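Local coordinates for protein putative transcriptional regulator, IclR family (Arthrobacter aurescens, PDB 3OBF) that probably regulates transcription by binding DNA as an IclR-family factor, and is represented here by its C-terminal, GAF-like effector-binding domain alone, at residues R6-P11 with A165-R170; Q65-S70 with G133-S138; E71-V76 with A97-L102; E104-G109 with A125-D130. One frame throughout, in Å; residues are numbered along the deposited sequence. Where two conformers were deposited one is given.

Contact 1: R6-P11 with A165-R170; sequences RRVAYP and AKVTTR
Val8 and Ala9 of the first helix pack against Val167 and Arg170 of the last one. The two helical segments run closer to antiparallel than crossed, their directions 139° apart and their axes 9.2 Å from each other at the nearest point. Ala9 and Val167 come closest along the backbone, their CA atoms 5.6 Å apart.

The apolar part is built on two valines. Val8 has CG1 anti to its backbone N (chi1 158°), which sends that methyl across to the partner helix. There CG1 of Val8 sits 4.0 Å from CG1 of Val167. The same Val8 CG1 is much tighter, 3.3 Å, against CB of Arg170. Val167 uses its other branch on the next residue along: CG2 lies 4.1 Å from CB of Ala9, a methyl-to-methyl touch.

The polar end belongs to Arg170. Its chain bends at chi2 and chi3 and passes Val8 in the opposite sense, bringing the guanidinium up to the first helix. NH1 comes within 3.0 Å of Val8 O, but the angle is too poor for a hydrogen bond. Pro11 meets the same group at its edge, with CG 3.7 Å from NH1. Pro11 has no N-H to give to the preceding turn, and the helix kinks there.

Ala9 also rests on Leu26 of strand 24-29, and Val167 also touches Val12 and, on strand 121-129, Val128. The arrangement is the terminal helix pair laid over one face of the antiparallel sheet in the GAF-like IclR effector domain.

Contact 2: Q65-S70 with G133-S138; sequences QVFLAS and GNMVAS
Selenium makes the odd contact here: SE of Met135, deposited as selenomethionine, lies 3.4 Å from the backbone O of Val66, with CE equally near that oxygen. The chain stays extended until the last torsion, and the turn there (chi3 -65°) lays CE beside Ser70, 3.6 Å from its CB. The Val66 side chain crosses that of Met135 at about a right angle, CG1 lying 3.9 Å from SE, and CG1 reaches on to CB of Ser138, 3.6 Å away.

Phe67 makes a Met-aromatic contact with Met135, SE standing 5.0 Å from the ring centroid and oblique to it. Helix 65-69 runs antiparallel to strand 135-138, which carries a classic beta bulge: Val136 and Ala137 both face Val128 of the neighbouring strand. The far end of the ring lies by the bulged backbone, CZ 3.5 Å from Ser138 N, while CA of Ala137 is in the ring plane at its edge. Trp29 lies nearly parallel to this ring. An alanine in place of Phe67 would probably open a gap beside Ser138 and take from Trp29 the ring it lies against and from the selenium of Met135 this aromatic contact. Ser70 turns OG back along its own chain, giving a 2.6 Å hydrogen bond to Phe67 O, which also accepts from Ser70 N.

Contact 3: E71-V76 with A97-L102; sequences ENEDRV and AYLLRL
Glu73 and Leu99 bring the two backbones nearest, their CA atoms 7.4 Å apart, where the first turn of helix 73-82 meets the middle of helix 92-108. This is helix-on-helix packing in the IclR effector domain, helix 73-82 against helix 92-108.

Leu99 carries much of the contact. With CG set anti to its carbonyl carbon (chi1 -76°), it points its two methyls at the other helix, and they share out the partners. CD2 touches both CG of Glu73 and CG1 of Val76, each at 3.8 Å, while CD1 lies along the stem of Glu73, 3.9 Å from CG. Glu73 crosses Leu99 obliquely, lending its methylenes to the apolar patch and carrying its carboxylate beyond it. There OE2 is salt-bridged to Arg77 and OE1 to Lys103, so the acid ties its own helix to helix 92-108 as well.

Just before Glu73, Asn72 occupies the N-cap of helix 73-82. Its OD1 accepts from Asp74 N at 2.9 Å, a bent bond (132° at the hydrogen) with the donor well above the amide carbonyl plane. The backbone O of Asn72 takes Val76 N, closing the first turn on which the valine stands.

Val76 slides past Leu99 in the opposite direction. Its CG1, anti to the backbone N, is the shared methyl: besides Leu99 it meets CD1 of Leu102 at 4.3 Å. Tyr98 stands across it at about a right angle, its OH bonded to Ala59 O, and CG1 of Val76 touches the ring edge 4.2 Å from CE2.

Contact 4: E104-G109 with A125-D130; sequences ESMERG and ASPVYD
Met106, a selenomethionine in this model, reaches from the last turn of helix 92-108 to Pro127 and Tyr129 on strand 121-129. From CB the chain leaves with CG anti to the carbonyl carbon (chi1 -72°), then bends at chi2 (-57°) and once more at chi3; CB and CG make no close approach to the strand segment. Contact begins at SE, which lies 3.8 Å from OH of Tyr129, the two side chains crossing obliquely. The same selenium is 4.1 Å from CG of Pro127. The terminal CE lies beside the proline ring, 3.9 Å from CG and 4.2 Å from CD of Pro127, the two side chains passing in opposite senses. Ala69 of helix 62-69 also touches Met106.

Beyond the helix end the contact turns polar. Ser126 OG donates to Gly109 O over 2.9 Å, in the carbonyl plane and on a lone pair. Replacing Ser126 by an alanine would remove that hydroxyl and is likely to leave Gly109 O without this donor, freeing the turn to shift against the strand. Pro127 CD packs beside the same oxygen. Gly109 has a positive phi (105°), at which a CB would jam against the carbonyl O of Arg108, so glycine suits the position.

The arrangement is a helix C-terminus ended by a positive-phi glycine, leading into strand 111-114 and bonded to strand 121-129, its neighbour in the antiparallel sheet of an IclR effector domain.

Overall arrangement
All four contacts belong to one GAF-like domain built on an antiparallel sheet. Contact 1 joins the first and last helices and encloses the others along the chain; contacts 3 and 4 follow one another inside contact 2. Contacts 2 and 4 are neighbours, centres about 7 Å apart, because strands 135-144 and 121-129 pair in the sheet. Contact 3 lies farther out, its centre about 12 Å from that of contact 2, to which a probable hydrogen bond from Arg101 to Gln65 ties it, and shares helix 92-108 with contact 4. Contact 1, centres about 27 Å from contact 3, touches contact 4 through Thr168, probably hydrogen-bonded to Tyr129 N, and Val167 on Val128. The sheet thus carries the terminal helices on one face and helix 62-69 on the other.

Contact 1: R6-P11 with A165-R170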
loop_
_atom_site.group_PDB
_atom_site.type_symbol
_atom_site.label_atom_id
_atom_site.label_comp_id
_atom_site.label_asym_id
_atom_site.label_seq_id
_atom_site.Cartn_x
_atom_site.Cartn_y
_atom_site.Cartn_z
ATOM N N ARG A 6 -7.126 2.050 -13.377
ATOM C CA ARG A 6 -6.847 3.470 -13.315
ATOM C C ARG A 6 -8.117 4.294 -13.473
ATOM O O ARG A 6 -8.318 5.286 -12.756
ATOM C CB ARG A 6 -5.781 3.874 -14.340
ATOM C CG ARG A 6 -4.341 3.571 -13.826
ATOM C CD ARG A 6 -3.259 4.106 -14.752
ATOM N NE ARG A 6 -3.306 3.440 -16.056
ATOM C CZ ARG A 6 -3.919 3.900 -17.148
ATOM N NH1 ARG A 6 -3.894 3.179 -18.267
ATOM N NH2 ARG A 6 -4.550 5.069 -17.145
ATOM N N ARG A 7 -8.975 3.862 -14.393
ATOM C CA ARG A 7 -10.207 4.564 -14.658
ATOM C C ARG A 7 -11.171 4.482 -13.450
ATOM O O ARG A 7 -11.745 5.479 -13.019
ATOM C CB ARG A 7 -10.852 4.020 -15.952
ATOM C CG ARG A 7 -12.315 4.385 -16.140
ATOM C CD ARG A 7 -12.652 4.519 -17.629
ATOM N NE ARG A 7 -11.781 5.537 -18.248
ATOM C CZ ARG A 7 -11.546 5.662 -19.564
ATOM N NH1 ARG A 7 -12.124 4.839 -20.441
ATOM N NH2 ARG A 7 -10.724 6.610 -20.015
ATOM N N VAL A 8 -11.331 3.292 -12.902
ATOM C CA VAL A 8 -12.273 3.108 -11.823
ATOM C C VAL A 8 -11.750 3.785 -10.558
ATOM O O VAL A 8 -12.522 4.303 -9.760
ATOM C CB VAL A 8 -12.519 1.602 -11.585
ATOM C CG1 VAL A 8 -13.027 1.359 -10.184
ATOM C CG2 VAL A 8 -13.487 1.060 -12.625
ATOM N N ALA A 9 -10.432 3.808 -10.393
ATOM C CA ALA A 9 -9.855 4.315 -9.178
ATOM C C ALA A 9 -9.872 5.816 -9.114
ATOM O O ALA A 9 -9.961 6.366 -8.013
ATOM C CB ALA A 9 -8.400 3.794 -8.935
ATOM N N TYR A 10 -9.736 6.492 -10.257
ATOM C CA TYR A 10 -9.550 7.939 -10.198
ATOM C C TYR A 10 -10.589 8.725 -9.339
ATOM O O TYR A 10 -10.181 9.508 -8.488
ATOM C CB TYR A 10 -9.372 8.583 -11.579
ATOM C CG TYR A 10 -9.161 10.066 -11.419
ATOM C CD1 TYR A 10 -7.893 10.577 -11.187
ATOM C CD2 TYR A 10 -10.247 10.962 -11.432
ATOM C CE1 TYR A 10 -7.681 11.946 -11.003
ATOM C CE2 TYR A 10 -10.034 12.344 -11.242
ATOM C CZ TYR A 10 -8.748 12.804 -11.019
ATOM O OH TYR A 10 -8.514 14.129 -10.831
ATOM N N PRO A 11 -11.921 8.514 -9.566
ATOM C CA PRO A 11 -12.902 9.264 -8.762
ATOM C C PRO A 11 -12.820 8.896 -7.295
ATOM O O PRO A 11 -13.153 9.727 -6.421
ATOM C CB PRO A 11 -14.264 8.788 -9.277
ATOM C CG PRO A 11 -13.997 8.082 -10.573
ATOM C CD PRO A 11 -12.563 7.627 -10.550
ATOM N N ALA A 165 -11.948 -1.092 -1.178
ATOM C CA ALA A 165 -13.133 -1.929 -1.326
ATOM C C ALA A 165 -14.053 -1.344 -2.395
ATOM O O ALA A 165 -14.755 -2.079 -3.078
ATOM C CB ALA A 165 -13.896 -2.070 0.007
ATOM N N LYS A 166 -14.076 -0.015 -2.507
ATOM C CA LYS A 166 -14.903 0.638 -3.530
ATOM C C LYS A 166 -14.335 0.365 -4.940
ATOM O O LYS A 166 -15.076 0.152 -5.883
ATOM C CB LYS A 166 -14.930 2.162 -3.320
ATOM C CG LYS A 166 -16.053 2.707 -2.494
ATOM C CD LYS A 166 -16.380 4.139 -2.897
ATOM C CE LYS A 166 -17.916 4.388 -2.820
ATOM N NZ LYS A 166 -18.433 4.907 -1.502
ATOM N N VAL A 167 -13.020 0.453 -5.089
ATOM C CA VAL A 167 -12.406 0.134 -6.368
ATOM C C VAL A 167 -12.652 -1.342 -6.758
ATOM O O VAL A 167 -13.044 -1.636 -7.887
ATOM C CB VAL A 167 -10.899 0.498 -6.355
ATOM C CG1 VAL A 167 -10.196 0.107 -7.701
ATOM C CG2 VAL A 167 -10.767 1.979 -6.087
ATOM N N THR A 168 -12.458 -2.254 -5.809
ATOM C CA THR A 168 -12.700 -3.677 -6.034
ATOM C C THR A 168 -14.138 -3.902 -6.493
ATOM O O THR A 168 -14.375 -4.577 -7.500
ATOM C CB THR A 168 -12.466 -4.478 -4.753
ATOM O OG1 THR A 168 -11.082 -4.442 -4.404
ATOM C CG2 THR A 168 -12.921 -5.948 -4.911
ATOM N N THR A 169 -15.090 -3.344 -5.743
ATOM C CA THR A 169 -16.496 -3.445 -6.075
ATOM C C THR A 169 -16.732 -2.958 -7.493
ATOM O O THR A 169 -17.439 -3.595 -8.269
ATOM C CB THR A 169 -17.340 -2.564 -5.138
ATOM O OG1 THR A 169 -17.304 -3.103 -3.812
ATOM C CG2 THR A 169 -18.804 -2.469 -5.614
ATOM N N ARG A 170 -16.131 -1.825 -7.847
ATOM C CA ARG A 170 -16.406 -1.249 -9.143
ATOM C C ARG A 170 -15.762 -2.014 -10.284
ATOM O O ARG A 170 -16.192 -1.876 -11.419
ATOM C CB ARG A 170 -16.005 0.223 -9.179
ATOM C CG ARG A 170 -16.915 1.139 -8.399
ATOM C CD ARG A 170 -16.937 2.443 -9.139
ATOM N NE ARG A 170 -17.066 3.633 -8.301
ATOM C CZ ARG A 170 -16.346 4.748 -8.492
ATOM N NH1 ARG A 170 -15.415 4.808 -9.470
ATOM N NH2 ARG A 170 -16.535 5.793 -7.690
#

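Contact 2: Q65-S70 with G133-S138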
loop_
_atom_site.group_PDB
_atom_site.type_symbol
_atom_site.label_atom_id
_atom_site.label_comp_id
_atom_site.label_asym_id
_atom_site.label_seq_id
_atom_site.Cartn_x
_atom_site.Cartn_y
_atom_site.Cartn_z
ATOM N N GLN A 65 4.152 -4.185 1.451
ATOM C CA GLN A 65 3.589 -5.215 2.342
ATOM C C GLN A 65 2.349 -5.844 1.719
ATOM O O GLN A 65 2.216 -7.087 1.693
ATOM C CB GLN A 65 3.210 -4.640 3.706
ATOM C CG GLN A 65 4.402 -4.297 4.629
ATOM C CD GLN A 65 3.950 -3.636 5.936
ATOM O OE1 GLN A 65 3.229 -4.250 6.747
ATOM N NE2 GLN A 65 4.360 -2.382 6.144
ATOM N N VAL A 66 1.446 -4.988 1.227
ATOM C CA VAL A 66 0.178 -5.438 0.616
ATOM C C VAL A 66 0.452 -6.413 -0.547
ATOM O O VAL A 66 -0.111 -7.520 -0.593
ATOM C CB VAL A 66 -0.617 -4.221 0.138
ATOM C CG1 VAL A 66 -1.757 -4.611 -0.767
ATOM C CG2 VAL A 66 -1.113 -3.465 1.322
ATOM N N PHE A 67 1.323 -6.016 -1.473
ATOM C CA PHE A 67 1.640 -6.906 -2.573
ATOM C C PHE A 67 2.354 -8.200 -2.162
ATOM O O PHE A 67 2.083 -9.262 -2.707
ATOM C CB PHE A 67 2.439 -6.180 -3.666
ATOM C CG PHE A 67 1.654 -5.139 -4.369
ATOM C CD1 PHE A 67 0.471 -5.471 -5.037
ATOM C CD2 PHE A 67 2.077 -3.817 -4.362
ATOM C CE1 PHE A 67 -0.289 -4.500 -5.694
ATOM C CE2 PHE A 67 1.317 -2.828 -5.035
ATOM C CZ PHE A 67 0.140 -3.182 -5.711
ATOM N N LEU A 68 3.274 -8.128 -1.221
ATOM C CA LEU A 68 3.951 -9.346 -0.796
ATOM C C LEU A 68 2.992 -10.340 -0.096
ATOM O O LEU A 68 3.230 -11.550 -0.108
ATOM C CB LEU A 68 5.164 -8.997 0.060
ATOM C CG LEU A 68 6.343 -8.332 -0.676
ATOM C CD1 LEU A 68 7.473 -8.042 0.300
ATOM C CD2 LEU A 68 6.870 -9.210 -1.772
ATOM N N ALA A 69 1.910 -9.836 0.499
ATOM C CA ALA A 69 0.837 -10.709 0.995
ATOM C C ALA A 69 0.205 -11.557 -0.111
ATOM O O ALA A 69 -0.308 -12.644 0.150
ATOM C CB ALA A 69 -0.234 -9.903 1.754
ATOM N N SER A 70 0.276 -11.088 -1.354
ATOM C CA SER A 70 -0.255 -11.863 -2.481
ATOM C C SER A 70 0.727 -12.906 -3.016
ATOM O O SER A 70 0.326 -13.757 -3.812
ATOM C CB SER A 70 -0.674 -10.954 -3.645
ATOM O OG SER A 70 0.471 -10.523 -4.373
ATOM N N GLY A 133 -10.428 -12.643 -8.191
ATOM C CA GLY A 133 -9.836 -12.669 -6.865
ATOM C C GLY A 133 -8.332 -12.450 -6.889
ATOM O O GLY A 133 -7.674 -12.603 -5.867
ATOM N N ASN A 134 -7.794 -12.098 -8.061
ATOM C CA ASN A 134 -6.397 -11.720 -8.164
ATOM C C ASN A 134 -6.247 -10.359 -7.548
ATOM O O ASN A 134 -7.066 -9.447 -7.791
ATOM C CB ASN A 134 -5.906 -11.648 -9.619
ATOM C CG ASN A 134 -6.057 -12.954 -10.359
ATOM O OD1 ASN A 134 -5.729 -14.025 -9.835
ATOM N ND2 ASN A 134 -6.580 -12.880 -11.593
HETATM N N MSE A 135 -5.204 -10.202 -6.757
HETATM C CA MSE A 135 -4.868 -8.886 -6.295
HETATM C C MSE A 135 -4.246 -8.121 -7.462
HETATM O O MSE A 135 -3.254 -8.552 -8.013
HETATM C CB MSE A 135 -3.907 -8.937 -5.106
HETATM C CG MSE A 135 -3.741 -7.519 -4.454
HETATM SE SE MSE A 135 -2.281 -7.561 -3.202
HETATM C CE MSE A 135 -3.029 -8.820 -1.874
ATOM N N VAL A 136 -4.807 -6.974 -7.817
ATOM C CA VAL A 136 -4.368 -6.276 -9.035
ATOM C C VAL A 136 -3.753 -4.915 -8.803
ATOM O O VAL A 136 -3.108 -4.365 -9.681
ATOM C CB VAL A 136 -5.517 -6.156 -10.088
ATOM C CG1 VAL A 136 -5.900 -7.560 -10.565
ATOM C CG2 VAL A 136 -6.700 -5.407 -9.520
ATOM N N ALA A 137 -3.924 -4.379 -7.599
ATOM C CA ALA A 137 -3.429 -3.056 -7.308
ATOM C C ALA A 137 -3.553 -2.865 -5.824
ATOM O O ALA A 137 -4.086 -3.722 -5.123
ATOM C CB ALA A 137 -4.253 -1.991 -8.062
ATOM N N SER A 138 -3.076 -1.738 -5.335
ATOM C CA SER A 138 -3.433 -1.335 -4.011
ATOM C C SER A 138 -3.619 0.159 -3.906
ATOM O O SER A 138 -3.082 0.916 -4.701
ATOM C CB SER A 138 -2.437 -1.872 -2.987
ATOM O OG SER A 138 -1.402 -0.996 -2.764
#

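Contact 3: E71-V76 with A97-L102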
loop_
_atom_site.group_PDB
_atom_site.type_symbol
_atom_site.label_atom_id
_atom_site.label_comp_id
_atom_site.label_asym_id
_atom_site.label_seq_id
_atom_site.Cartn_x
_atom_site.Cartn_y
_atom_site.Cartn_z
ATOM N N GLU A 71 1.994 -12.840 -2.598
ATOM C CA GLU A 71 3.006 -13.798 -3.044
ATOM C C GLU A 71 3.046 -15.076 -2.183
ATOM O O GLU A 71 2.582 -15.135 -1.047
ATOM C CB GLU A 71 4.414 -13.163 -3.063
ATOM C CG GLU A 71 4.589 -11.938 -3.989
ATOM C CD GLU A 71 4.642 -12.272 -5.499
ATOM O OE1 GLU A 71 4.636 -13.470 -5.879
ATOM O OE2 GLU A 71 4.705 -11.323 -6.318
ATOM N N ASN A 72 3.619 -16.108 -2.754
ATOM C CA ASN A 72 3.928 -17.293 -2.016
ATOM C C ASN A 72 5.031 -16.948 -0.965
ATOM O O ASN A 72 5.910 -16.116 -1.232
ATOM C CB ASN A 72 4.389 -18.326 -3.056
ATOM C CG ASN A 72 4.882 -19.551 -2.451
ATOM O OD1 ASN A 72 6.037 -19.609 -2.035
ATOM N ND2 ASN A 72 4.041 -20.576 -2.404
ATOM N N GLU A 73 4.937 -17.546 0.231
ATOM C CA GLU A 73 5.911 -17.330 1.327
ATOM C C GLU A 73 7.346 -17.438 0.860
ATOM O O GLU A 73 8.170 -16.583 1.156
ATOM C CB GLU A 73 5.696 -18.312 2.487
ATOM C CG GLU A 73 4.832 -17.733 3.624
ATOM C CD GLU A 73 4.650 -18.660 4.840
ATOM O OE1 GLU A 73 3.636 -18.460 5.565
ATOM O OE2 GLU A 73 5.492 -19.575 5.070
ATOM N N ASP A 74 7.626 -18.482 0.098
ATOM C CA ASP A 74 8.982 -18.754 -0.374
ATOM C C ASP A 74 9.479 -17.693 -1.325
ATOM O O ASP A 74 10.642 -17.364 -1.306
ATOM C CB ASP A 74 9.030 -20.153 -0.995
ATOM C CG ASP A 74 8.239 -21.172 -0.159
ATOM O OD1 ASP A 74 8.849 -21.810 0.744
ATOM O OD2 ASP A 74 6.983 -21.266 -0.355
ATOM N N ARG A 75 8.586 -17.150 -2.143
ATOM C CA ARG A 75 8.898 -16.015 -2.990
ATOM C C ARG A 75 9.230 -14.774 -2.134
ATOM O O ARG A 75 10.142 -14.002 -2.453
ATOM C CB ARG A 75 7.735 -15.734 -3.958
ATOM C CG ARG A 75 7.900 -14.473 -4.887
ATOM C CD ARG A 75 9.176 -14.488 -5.771
ATOM N NE ARG A 75 9.125 -13.380 -6.733
ATOM C CZ ARG A 75 10.173 -12.884 -7.396
ATOM N NH1 ARG A 75 11.376 -13.395 -7.197
ATOM N NH2 ARG A 75 10.021 -11.851 -8.245
ATOM N N VAL A 76 8.484 -14.573 -1.058
ATOM C CA VAL A 76 8.789 -13.468 -0.162
ATOM C C VAL A 76 10.194 -13.683 0.431
ATOM O O VAL A 76 11.038 -12.761 0.406
ATOM C CB VAL A 76 7.680 -13.258 0.891
ATOM C CG1 VAL A 76 8.076 -12.203 1.915
ATOM C CG2 VAL A 76 6.342 -12.872 0.218
ATOM N N ALA A 97 8.680 -12.918 11.419
ATOM C CA ALA A 97 7.885 -11.803 11.942
ATOM C C ALA A 97 7.264 -11.015 10.786
ATOM O O ALA A 97 6.086 -10.616 10.851
ATOM C CB ALA A 97 8.729 -10.889 12.806
ATOM N N TYR A 98 8.053 -10.800 9.724
ATOM C CA TYR A 98 7.591 -10.013 8.582
ATOM C C TYR A 98 6.437 -10.714 7.879
ATOM O O TYR A 98 5.467 -10.082 7.497
ATOM C CB TYR A 98 8.726 -9.716 7.597
ATOM C CG TYR A 98 8.260 -8.878 6.427
ATOM C CD1 TYR A 98 8.125 -7.485 6.539
ATOM C CD2 TYR A 98 7.933 -9.472 5.214
ATOM C CE1 TYR A 98 7.689 -6.721 5.465
ATOM C CE2 TYR A 98 7.493 -8.712 4.135
ATOM C CZ TYR A 98 7.370 -7.347 4.271
ATOM O OH TYR A 98 6.955 -6.620 3.198
ATOM N N LEU A 99 6.551 -12.032 7.749
ATOM C CA LEU A 99 5.501 -12.862 7.160
ATOM C C LEU A 99 4.202 -12.810 7.968
ATOM O O LEU A 99 3.122 -12.794 7.375
ATOM C CB LEU A 99 5.965 -14.326 7.006
ATOM C CG LEU A 99 6.929 -14.592 5.835
ATOM C CD1 LEU A 99 7.569 -16.022 5.849
ATOM C CD2 LEU A 99 6.273 -14.340 4.498
ATOM N N LEU A 100 4.317 -12.803 9.300
ATOM C CA LEU A 100 3.154 -12.672 10.185
ATOM C C LEU A 100 2.561 -11.287 10.036
ATOM O O LEU A 100 1.338 -11.131 9.982
ATOM C CB LEU A 100 3.535 -12.930 11.651
ATOM C CG LEU A 100 2.518 -12.717 12.793
ATOM C CD1 LEU A 100 1.138 -13.362 12.528
ATOM C CD2 LEU A 100 3.057 -13.230 14.123
ATOM N N ARG A 101 3.434 -10.288 9.927
ATOM C CA ARG A 101 3.004 -8.910 9.721
ATOM C C ARG A 101 2.169 -8.780 8.427
ATOM O O ARG A 101 1.209 -8.017 8.363
ATOM C CB ARG A 101 4.222 -7.995 9.724
ATOM C CG ARG A 101 3.927 -6.558 9.994
ATOM C CD ARG A 101 5.048 -5.683 9.425
ATOM N NE ARG A 101 4.653 -4.272 9.409
ATOM C CZ ARG A 101 5.132 -3.327 10.218
ATOM N NH1 ARG A 101 6.052 -3.620 11.130
ATOM N NH2 ARG A 101 4.691 -2.085 10.097
ATOM N N LEU A 102 2.525 -9.563 7.416
ATOM C CA LEU A 102 1.767 -9.640 6.178
ATOM C C LEU A 102 0.356 -10.202 6.419
ATOM O O LEU A 102 -0.645 -9.571 6.056
ATOM C CB LEU A 102 2.533 -10.451 5.110
ATOM C CG LEU A 102 3.891 -9.904 4.645
ATOM C CD1 LEU A 102 4.348 -10.663 3.437
ATOM C CD2 LEU A 102 3.855 -8.366 4.361
#

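Contact 4: E104-G109 with A125-D130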
loop_
_atom_site.group_PDB
_atom_site.type_symbol
_atom_site.label_atom_id
_atom_site.label_comp_id
_atom_site.label_asym_id
_atom_site.label_seq_id
_atom_site.Cartn_x
_atom_site.Cartn_y
_atom_site.Cartn_z
ATOM N N GLU A 104 -1.297 -10.366 9.183
ATOM C CA GLU A 104 -2.061 -9.451 10.029
ATOM C C GLU A 104 -2.656 -8.300 9.229
ATOM O O GLU A 104 -3.747 -7.819 9.528
ATOM C CB GLU A 104 -1.219 -8.953 11.200
ATOM C CG GLU A 104 -0.937 -10.100 12.208
ATOM C CD GLU A 104 -0.115 -9.674 13.407
ATOM O OE1 GLU A 104 0.733 -8.762 13.264
ATOM O OE2 GLU A 104 -0.328 -10.250 14.501
ATOM N N SER A 105 -1.956 -7.881 8.187
ATOM C CA SER A 105 -2.440 -6.774 7.400
ATOM C C SER A 105 -3.664 -7.193 6.588
ATOM O O SER A 105 -4.602 -6.425 6.439
ATOM C CB SER A 105 -1.324 -6.203 6.534
ATOM O OG SER A 105 -0.960 -7.116 5.508
HETATM N N MSE A 106 -3.668 -8.430 6.105
HETATM C CA MSE A 106 -4.803 -8.969 5.353
HETATM C C MSE A 106 -6.032 -9.061 6.241
HETATM O O MSE A 106 -7.137 -8.709 5.822
HETATM C CB MSE A 106 -4.466 -10.345 4.762
HETATM C CG MSE A 106 -3.474 -10.318 3.591
HETATM SE SE MSE A 106 -4.041 -9.185 2.041
HETATM C CE MSE A 106 -3.048 -7.479 2.432
ATOM N N GLU A 107 -5.844 -9.519 7.476
ATOM C CA GLU A 107 -6.948 -9.623 8.419
ATOM C C GLU A 107 -7.388 -8.250 8.957
ATOM O O GLU A 107 -8.566 -8.060 9.255
ATOM C CB GLU A 107 -6.622 -10.610 9.553
ATOM C CG GLU A 107 -6.256 -12.030 9.061
ATOM C CD GLU A 107 -7.418 -13.035 9.125
ATOM O OE1 GLU A 107 -7.709 -13.552 10.228
ATOM O OE2 GLU A 107 -8.025 -13.324 8.067
ATOM N N ARG A 108 -6.464 -7.292 9.064
ATOM C CA ARG A 108 -6.860 -5.909 9.457
ATOM C C ARG A 108 -7.555 -5.169 8.293
ATOM O O ARG A 108 -8.488 -4.403 8.513
ATOM C CB ARG A 108 -5.660 -5.100 9.976
ATOM C CG ARG A 108 -5.991 -3.684 10.464
ATOM C CD ARG A 108 -4.772 -3.060 11.176
ATOM N NE ARG A 108 -3.601 -3.305 10.373
ATOM C CZ ARG A 108 -2.530 -4.015 10.743
ATOM N NH1 ARG A 108 -2.400 -4.518 11.976
ATOM N NH2 ARG A 108 -1.560 -4.180 9.863
ATOM N N GLY A 109 -7.085 -5.414 7.066
ATOM C CA GLY A 109 -7.629 -4.776 5.877
ATOM C C GLY A 109 -6.720 -3.686 5.338
ATOM O O GLY A 109 -6.994 -3.117 4.267
ATOM N N ALA A 125 -1.815 1.124 3.319
ATOM C CA ALA A 125 -2.190 0.651 1.991
ATOM C C ALA A 125 -3.134 -0.562 2.095
ATOM O O ALA A 125 -3.020 -1.361 3.039
ATOM C CB ALA A 125 -0.946 0.299 1.192
ATOM N N SER A 126 -3.981 -0.720 1.096
ATOM C CA SER A 126 -4.986 -1.794 1.047
ATOM C C SER A 126 -5.066 -2.428 -0.347
ATOM O O SER A 126 -4.818 -1.748 -1.331
ATOM C CB SER A 126 -6.369 -1.249 1.417
ATOM O OG SER A 126 -6.338 -0.751 2.752
ATOM N N PRO A 127 -5.409 -3.732 -0.431
ATOM C CA PRO A 127 -5.375 -4.423 -1.726
ATOM C C PRO A 127 -6.664 -4.207 -2.529
ATOM O O PRO A 127 -7.713 -3.977 -1.952
ATOM C CB PRO A 127 -5.179 -5.903 -1.342
ATOM C CG PRO A 127 -5.829 -5.995 0.079
ATOM C CD PRO A 127 -5.601 -4.656 0.714
ATOM N N VAL A 128 -6.550 -4.249 -3.857
ATOM C CA VAL A 128 -7.671 -4.136 -4.765
ATOM C C VAL A 128 -7.678 -5.457 -5.485
ATOM O O VAL A 128 -6.612 -5.937 -5.865
ATOM C CB VAL A 128 -7.439 -2.980 -5.777
ATOM C CG1 VAL A 128 -8.478 -3.023 -6.924
ATOM C CG2 VAL A 128 -7.493 -1.637 -5.058
ATOM N N TYR A 129 -8.853 -6.064 -5.638
ATOM C CA TYR A 129 -8.985 -7.355 -6.335
ATOM C C TYR A 129 -9.843 -7.271 -7.594
ATOM O O TYR A 129 -10.763 -6.454 -7.661
ATOM C CB TYR A 129 -9.600 -8.428 -5.415
ATOM C CG TYR A 129 -8.795 -8.675 -4.183
ATOM C CD1 TYR A 129 -7.744 -9.570 -4.192
ATOM C CD2 TYR A 129 -9.100 -8.016 -3.001
ATOM C CE1 TYR A 129 -6.986 -9.801 -3.024
ATOM C CE2 TYR A 129 -8.378 -8.245 -1.846
ATOM C CZ TYR A 129 -7.323 -9.133 -1.870
ATOM O OH TYR A 129 -6.599 -9.325 -0.724
ATOM N N ASP A 130 -9.544 -8.134 -8.566
ATOM C CA ASP A 130 -10.367 -8.254 -9.774
ATOM C C ASP A 130 -11.412 -9.355 -9.581
ATOM O O ASP A 130 -11.504 -9.950 -8.491
ATOM C CB ASP A 130 -9.508 -8.499 -11.031
ATOM C CG ASP A 130 -8.842 -9.914 -11.085
ATOM O OD1 ASP A 130 -9.259 -10.884 -10.370
ATOM O OD2 ASP A 130 -7.886 -10.053 -11.899
#